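Long-range contact in putative glucarate dehydratase (Pseudomonas fluorescens, PDB 4IT1), which probably catalyses the magnesium-dependent dehydration of D-glucarate to 5-dehydro-4-deoxy-D-glucarate: residues S130-L141 with H316-D324. Sequence-based numbering, arbitrary orientation.
Sequences SNAYSAFEVAFL and HHYWGGLRD
Ser-134 OG donates to His-316 O at 2.6 Å, arriving from above the carbonyl plane, while Gly-321 N closes the turn on the same oxygen. Val-138 CG2 approaches CD2 of the His-316 ring obliquely. His-317 O receives a C-H...O contact from Asn-131 CA and shares water 1 with Asn-131 O. Asn-131 OD1 comes within 3.2 Å of Tyr-318 CB, and Asn-131 ND2 bonds to Gly-122 O; the Tyr-318 side chain touches Asn-291, a magnesium ligand. Gly-320, at positive phi, brings its CA to Ser-130 O and its carbonyl O to the Tyr-133 ring edge. Gly-321 occupies the N-cap position of helix 322-334, whose first turn is gripped by the Glu-137 carboxylate: Leu-322 N reaches OE1 at 2.8 Å and Arg-323 N reaches OE2 at 3.2 Å, the latter nearly straight at 177°. A bend at chi2 (-113°) turns the carboxylate to these amides, and the helix start would probably stabilise its negative charge. Water 2 links Glu-137 OE2 with Gly-320 O and Asp-324 N. Leu-322 packs on Val-138 and Leu-141, whose CD2 lies over one guanidinium face of Arg-323. The contact joins helix 128-148 to the barrel-domain turn after strand 311-314; Tyr-133 packs on helix 95-107, Val-138, His-316 and Leu-322 on helix 348-360.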
ATOM      1  N   SER A 130      12.653  -6.532  -7.969  1.00 55.06           N
ATOM      2  CA  SER A 130      12.235  -6.410  -6.569  1.00 61.15           C
ATOM      3  C   SER A 130      13.367  -6.481  -5.549  1.00 55.92           C
ATOM      4  O   SER A 130      13.391  -5.689  -4.612  1.00 53.12           O
ATOM      5  CB  SER A 130      11.153  -7.432  -6.234  1.00 53.93           C
ATOM      6  OG  SER A 130       9.945  -7.047  -6.850  1.00 62.32           O
ATOM      7  N   ASN A 131      14.277  -7.440  -5.719  1.00 50.76           N
ATOM      8  CA  ASN A 131      15.443  -7.576  -4.849  1.00 48.51           C
ATOM      9  C   ASN A 131      16.349  -6.351  -4.889  1.00 57.73           C
ATOM     10  O   ASN A 131      16.810  -5.874  -3.848  1.00 50.31           O
ATOM     11  CB  ASN A 131      16.251  -8.819  -5.212  1.00 52.38           C
ATOM     12  CG  ASN A 131      15.468 -10.093  -5.027  1.00 55.10           C
ATOM     13  OD1 ASN A 131      14.284 -10.067  -4.691  1.00 52.84           O
ATOM     14  ND2 ASN A 131      16.127 -11.225  -5.239  1.00 56.41           N
ATOM     15  N   ALA A 132      16.594  -5.845  -6.096  1.00 52.00           N
ATOM     16  CA  ALA A 132      17.464  -4.687  -6.282  1.00 55.54           C
ATOM     17  C   ALA A 132      16.817  -3.385  -5.800  1.00 55.04           C
ATOM     18  O   ALA A 132      17.496  -2.524  -5.233  1.00 57.30           O
ATOM     19  CB  ALA A 132      17.893  -4.569  -7.738  1.00 53.24           C
ATOM     20  N   TYR A 133      15.514  -3.236  -6.032  1.00 54.79           N
ATOM     21  CA  TYR A 133      14.788  -2.072  -5.529  1.00 54.49           C
ATOM     22  C   TYR A 133      14.814  -2.077  -4.003  1.00 56.86           C
ATOM     23  O   TYR A 133      15.230  -1.098  -3.386  1.00 62.27           O
ATOM     24  CB  TYR A 133      13.354  -2.016  -6.069  1.00 54.94           C
ATOM     25  CG  TYR A 133      12.576  -0.799  -5.600  1.00 62.67           C
ATOM     26  CD1 TYR A 133      12.825   0.467  -6.137  1.00 59.58           C
ATOM     27  CD2 TYR A 133      11.595  -0.913  -4.610  1.00 61.08           C
ATOM     28  CE1 TYR A 133      12.120   1.580  -5.704  1.00 64.55           C
ATOM     29  CE2 TYR A 133      10.884   0.192  -4.169  1.00 54.09           C
ATOM     30  CZ  TYR A 133      11.148   1.435  -4.717  1.00 64.23           C
ATOM     31  OH  TYR A 133      10.441   2.537  -4.280  1.00 54.86           O
ATOM     32  N   SER A 134      14.420  -3.198  -3.406  1.00 52.32           N
ATOM     33  CA  SER A 134      14.406  -3.343  -1.952  1.00 52.80           C
ATOM     34  C   SER A 134      15.754  -3.031  -1.298  1.00 63.60           C
ATOM     35  O   SER A 134      15.796  -2.438  -0.218  1.00 73.04           O
ATOM     36  CB  SER A 134      13.968  -4.749  -1.562  1.00 46.47           C
ATOM     37  OG  SER A 134      14.205  -5.001  -0.184  1.00 43.59           O
ATOM     38  N   ALA A 135      16.843  -3.444  -1.946  1.00 65.54           N
ATOM     39  CA  ALA A 135      18.191  -3.253  -1.408  1.00 62.65           C
ATOM     40  C   ALA A 135      18.489  -1.771  -1.144  1.00 63.77           C
ATOM     41  O   ALA A 135      18.970  -1.404  -0.063  1.00 57.37           O
ATOM     42  CB  ALA A 135      19.226  -3.852  -2.347  1.00 65.91           C
ATOM     43  N   PHE A 136      18.170  -0.935  -2.130  1.00 56.83           N
ATOM     44  CA  PHE A 136      18.418   0.494  -2.051  1.00 60.87           C
ATOM     45  C   PHE A 136      17.283   1.285  -1.389  1.00 69.31           C
ATOM     46  O   PHE A 136      17.544   2.276  -0.700  1.00 61.97           O
ATOM     47  CB  PHE A 136      18.751   1.050  -3.435  1.00 61.15           C
ATOM     48  CG  PHE A 136      20.032   0.505  -4.006  1.00 77.00           C
ATOM     49  CD1 PHE A 136      21.237   0.660  -3.323  1.00 78.99           C
ATOM     50  CD2 PHE A 136      20.038  -0.170  -5.221  1.00 85.79           C
ATOM     51  CE1 PHE A 136      22.422   0.155  -3.841  1.00 84.00           C
ATOM     52  CE2 PHE A 136      21.220  -0.675  -5.748  1.00 85.95           C
ATOM     53  CZ  PHE A 136      22.413  -0.512  -5.057  1.00 89.82           C
ATOM     54  N   GLU A 137      16.039   0.843  -1.598  1.00 67.32           N
ATOM     55  CA  GLU A 137      14.863   1.471  -0.979  1.00 66.10           C
ATOM     56  C   GLU A 137      15.077   1.673   0.520  1.00 56.63           C
ATOM     57  O   GLU A 137      14.871   2.772   1.032  1.00 56.51           O
ATOM     58  CB  GLU A 137      13.589   0.645  -1.243  1.00 62.89           C
ATOM     59  CG  GLU A 137      12.277   1.352  -0.906  1.00 54.70           C
ATOM     60  CD  GLU A 137      11.523   0.736   0.276  1.00 58.07           C
ATOM     61  OE1 GLU A 137      12.111  -0.026   1.075  1.00 55.31           O
ATOM     62  OE2 GLU A 137      10.316   1.023   0.415  1.00 60.61           O
ATOM     63  N   VAL A 138      15.514   0.615   1.202  1.00 50.28           N
ATOM     64  CA  VAL A 138      15.799   0.669   2.632  1.00 57.52           C
ATOM     65  C   VAL A 138      16.807   1.779   2.944  1.00 67.07           C
ATOM     66  O   VAL A 138      16.568   2.600   3.830  1.00 68.77           O
ATOM     67  CB  VAL A 138      16.259  -0.707   3.172  1.00 54.54           C
ATOM     68  CG1 VAL A 138      16.748  -0.612   4.612  1.00 46.46           C
ATOM     69  CG2 VAL A 138      15.125  -1.718   3.067  1.00 46.38           C
ATOM     70  N   ALA A 139      17.906   1.826   2.195  1.00 71.00           N
ATOM     71  CA  ALA A 139      18.939   2.842   2.403  1.00 61.77           C
ATOM     72  C   ALA A 139      18.435   4.254   2.121  1.00 66.05           C
ATOM     73  O   ALA A 139      18.757   5.183   2.862  1.00 74.55           O
ATOM     74  CB  ALA A 139      20.166   2.528   1.566  1.00 69.74           C
ATOM     75  N   PHE A 140      17.647   4.404   1.055  1.00 61.27           N
ATOM     76  CA  PHE A 140      16.976   5.667   0.730  1.00 59.65           C
ATOM     77  C   PHE A 140      16.061   6.164   1.856  1.00 67.33           C
ATOM     78  O   PHE A 140      15.956   7.369   2.088  1.00 64.58           O
ATOM     79  CB  PHE A 140      16.120   5.502  -0.520  1.00 60.36           C
ATOM     80  CG  PHE A 140      16.825   5.809  -1.806  1.00 58.07           C
ATOM     81  CD1 PHE A 140      17.986   5.133  -2.171  1.00 59.25           C
ATOM     82  CD2 PHE A 140      16.291   6.744  -2.687  1.00 55.35           C
ATOM     83  CE1 PHE A 140      18.613   5.408  -3.379  1.00 55.00           C
ATOM     84  CE2 PHE A 140      16.913   7.025  -3.894  1.00 55.61           C
ATOM     85  CZ  PHE A 140      18.072   6.351  -4.243  1.00 52.83           C
ATOM     86  N   LEU A 141      15.378   5.238   2.528  1.00 66.74           N
ATOM     87  CA  LEU A 141      14.474   5.594   3.624  1.00 68.62           C
ATOM     88  C   LEU A 141      15.239   5.831   4.917  1.00 65.96           C
ATOM     89  O   LEU A 141      14.934   6.772   5.651  1.00 64.63           O
ATOM     90  CB  LEU A 141      13.380   4.541   3.822  1.00 62.48           C
ATOM     91  CG  LEU A 141      12.291   4.459   2.742  1.00 64.91           C
ATOM     92  CD1 LEU A 141      11.466   3.191   2.899  1.00 64.03           C
ATOM     93  CD2 LEU A 141      11.393   5.687   2.745  1.00 57.72           C
ATOM     94  N   HIS A 316      10.932  -8.330   3.376  1.00 42.44           N
ATOM     95  CA  HIS A 316      11.048  -7.068   2.658  1.00 42.90           C
ATOM     96  C   HIS A 316      12.125  -7.132   1.577  1.00 42.55           C
ATOM     97  O   HIS A 316      12.125  -6.322   0.645  1.00 45.59           O
ATOM     98  CB  HIS A 316      11.327  -5.911   3.625  1.00 46.80           C
ATOM     99  CG  HIS A 316      12.710  -5.917   4.201  1.00 46.69           C
ATOM    100  ND1 HIS A 316      13.050  -6.658   5.315  1.00 45.71           N
ATOM    101  CD2 HIS A 316      13.839  -5.272   3.819  1.00 42.73           C
ATOM    102  CE1 HIS A 316      14.327  -6.465   5.597  1.00 46.03           C
ATOM    103  NE2 HIS A 316      14.829  -5.629   4.702  1.00 48.54           N
ATOM    104  N   HIS A 317      13.034  -8.095   1.719  1.00 46.85           N
ATOM    105  CA  HIS A 317      14.167  -8.226   0.814  1.00 53.92           C
ATOM    106  C   HIS A 317      13.725  -8.543  -0.598  1.00 52.47           C
ATOM    107  O   HIS A 317      14.239  -7.959  -1.554  1.00 55.48           O
ATOM    108  CB  HIS A 317      15.122  -9.304   1.295  1.00 47.18           C
ATOM    109  CG  HIS A 317      15.730  -9.016   2.628  1.00 59.22           C
ATOM    110  ND1 HIS A 317      15.467  -9.777   3.745  1.00 57.92           N
ATOM    111  CD2 HIS A 317      16.598  -8.053   3.023  1.00 49.93           C
ATOM    112  CE1 HIS A 317      16.149  -9.300   4.769  1.00 61.48           C
ATOM    113  NE2 HIS A 317      16.841  -8.253   4.358  1.00 63.83           N
ATOM    114  N   TYR A 318      12.772  -9.458  -0.736  1.00 50.52           N
ATOM    115  CA  TYR A 318      12.348  -9.853  -2.079  1.00 49.79           C
ATOM    116  C   TYR A 318      10.974  -9.367  -2.487  1.00 51.53           C
ATOM    117  O   TYR A 318      10.647  -9.367  -3.672  1.00 52.62           O
ATOM    118  CB  TYR A 318      12.520 -11.355  -2.324  1.00 40.37           C
ATOM    119  CG  TYR A 318      11.724 -12.277  -1.443  1.00 39.83           C
ATOM    120  CD1 TYR A 318      10.366 -12.507  -1.678  1.00 38.18           C
ATOM    121  CD2 TYR A 318      12.341 -12.977  -0.417  1.00 38.62           C
ATOM    122  CE1 TYR A 318       9.642 -13.380  -0.883  1.00 37.94           C
ATOM    123  CE2 TYR A 318      11.623 -13.858   0.384  1.00 44.67           C
ATOM    124  CZ  TYR A 318      10.273 -14.048   0.151  1.00 38.14           C
ATOM    125  OH  TYR A 318       9.557 -14.927   0.944  1.00 44.70           O
ATOM    126  N   TRP A 319      10.174  -8.924  -1.524  1.00 52.52           N
ATOM    127  CA  TRP A 319       8.865  -8.372  -1.865  1.00 43.13           C
ATOM    128  C   TRP A 319       8.942  -6.968  -2.438  1.00 41.50           C
ATOM    129  O   TRP A 319       7.947  -6.442  -2.942  1.00 47.64           O
ATOM    130  CB  TRP A 319       7.922  -8.423  -0.678  1.00 44.00           C
ATOM    131  CG  TRP A 319       7.184  -9.698  -0.600  1.00 39.05           C
ATOM    132  CD1 TRP A 319       7.565 -10.827   0.063  1.00 39.54           C
ATOM    133  CD2 TRP A 319       5.920  -9.989  -1.205  1.00 33.80           C
ATOM    134  NE1 TRP A 319       6.613 -11.811  -0.091  1.00 39.03           N
ATOM    135  CE2 TRP A 319       5.585 -11.316  -0.852  1.00 36.53           C
ATOM    136  CE3 TRP A 319       5.028  -9.252  -1.992  1.00 41.09           C
ATOM    137  CZ2 TRP A 319       4.395 -11.924  -1.262  1.00 34.51           C
ATOM    138  CZ3 TRP A 319       3.831  -9.860  -2.400  1.00 39.35           C
ATOM    139  CH2 TRP A 319       3.538 -11.187  -2.043  1.00 33.18           C
ATOM    140  N   GLY A 320      10.126  -6.359  -2.365  1.00 44.50           N
ATOM    141  CA  GLY A 320      10.344  -5.051  -2.982  1.00 42.35           C
ATOM    142  C   GLY A 320      10.537  -3.897  -2.009  1.00 41.47           C
ATOM    143  O   GLY A 320      10.353  -2.744  -2.378  1.00 46.22           O
ATOM    144  N   GLY A 321      10.914  -4.200  -0.771  1.00 49.41           N
ATOM    145  CA  GLY A 321      11.149  -3.150   0.217  1.00 63.72           C
ATOM    146  C   GLY A 321      10.059  -2.963   1.261  1.00 61.40           C
ATOM    147  O   GLY A 321       9.165  -3.801   1.419  1.00 57.67           O
ATOM    148  N   LEU A 322      10.131  -1.837   1.962  1.00 63.36           N
ATOM    149  CA  LEU A 322       9.340  -1.637   3.170  1.00 51.07           C
ATOM    150  C   LEU A 322       7.918  -1.194   2.875  1.00 45.88           C
ATOM    151  O   LEU A 322       6.981  -1.707   3.477  1.00 48.66           O
ATOM    152  CB  LEU A 322      10.049  -0.673   4.128  1.00 51.91           C
ATOM    153  CG  LEU A 322      11.473  -1.067   4.552  1.00 49.35           C
ATOM    154  CD1 LEU A 322      12.057  -0.031   5.495  1.00 56.10           C
ATOM    155  CD2 LEU A 322      11.539  -2.449   5.192  1.00 50.30           C
ATOM    156  N   ARG A 323       7.763  -0.265   1.939  1.00 42.90           N
ATOM    157  CA  ARG A 323       6.446   0.220   1.559  1.00 51.84           C
ATOM    158  C   ARG A 323       5.625  -0.839   0.826  1.00 64.20           C
ATOM    159  O   ARG A 323       4.401  -0.902   0.997  1.00 62.08           O
ATOM    160  CB  ARG A 323       6.542   1.510   0.742  1.00 49.32           C
ATOM    161  CG  ARG A 323       6.841   2.728   1.603  1.00 58.66           C
ATOM    162  CD  ARG A 323       6.889   4.018   0.799  1.00 57.19           C
ATOM    163  NE  ARG A 323       7.322   5.131   1.644  1.00 68.19           N
ATOM    164  CZ  ARG A 323       7.633   6.350   1.207  1.00 70.94           C
ATOM    165  NH1 ARG A 323       7.568   6.649  -0.085  1.00 72.73           N
ATOM    166  NH2 ARG A 323       8.008   7.280   2.072  1.00 65.93           N
ATOM    167  N   ASP A 324       6.301  -1.667   0.027  1.00 56.99           N
ATOM    168  CA  ASP A 324       5.649  -2.772  -0.679  1.00 54.38           C
ATOM    169  C   ASP A 324       5.157  -3.823   0.310  1.00 48.76           C
ATOM    170  O   ASP A 324       4.093  -4.420   0.121  1.00 55.99           O
ATOM    171  CB  ASP A 324       6.599  -3.407  -1.711  1.00 60.10           C
ATOM    172  CG  ASP A 324       6.656  -2.633  -3.028  1.00 63.68           C
ATOM    173  OD1 ASP A 324       5.912  -1.641  -3.204  1.00 63.38           O
ATOM    174  OD2 ASP A 324       7.454  -3.029  -3.904  1.00 74.98           O
TER
HETATM  175  O   HOH W   1      16.984  -6.974  -1.205  1.00 62.02           O
HETATM  176  O   HOH W   2       8.700  -0.898  -0.999  1.00 49.22           O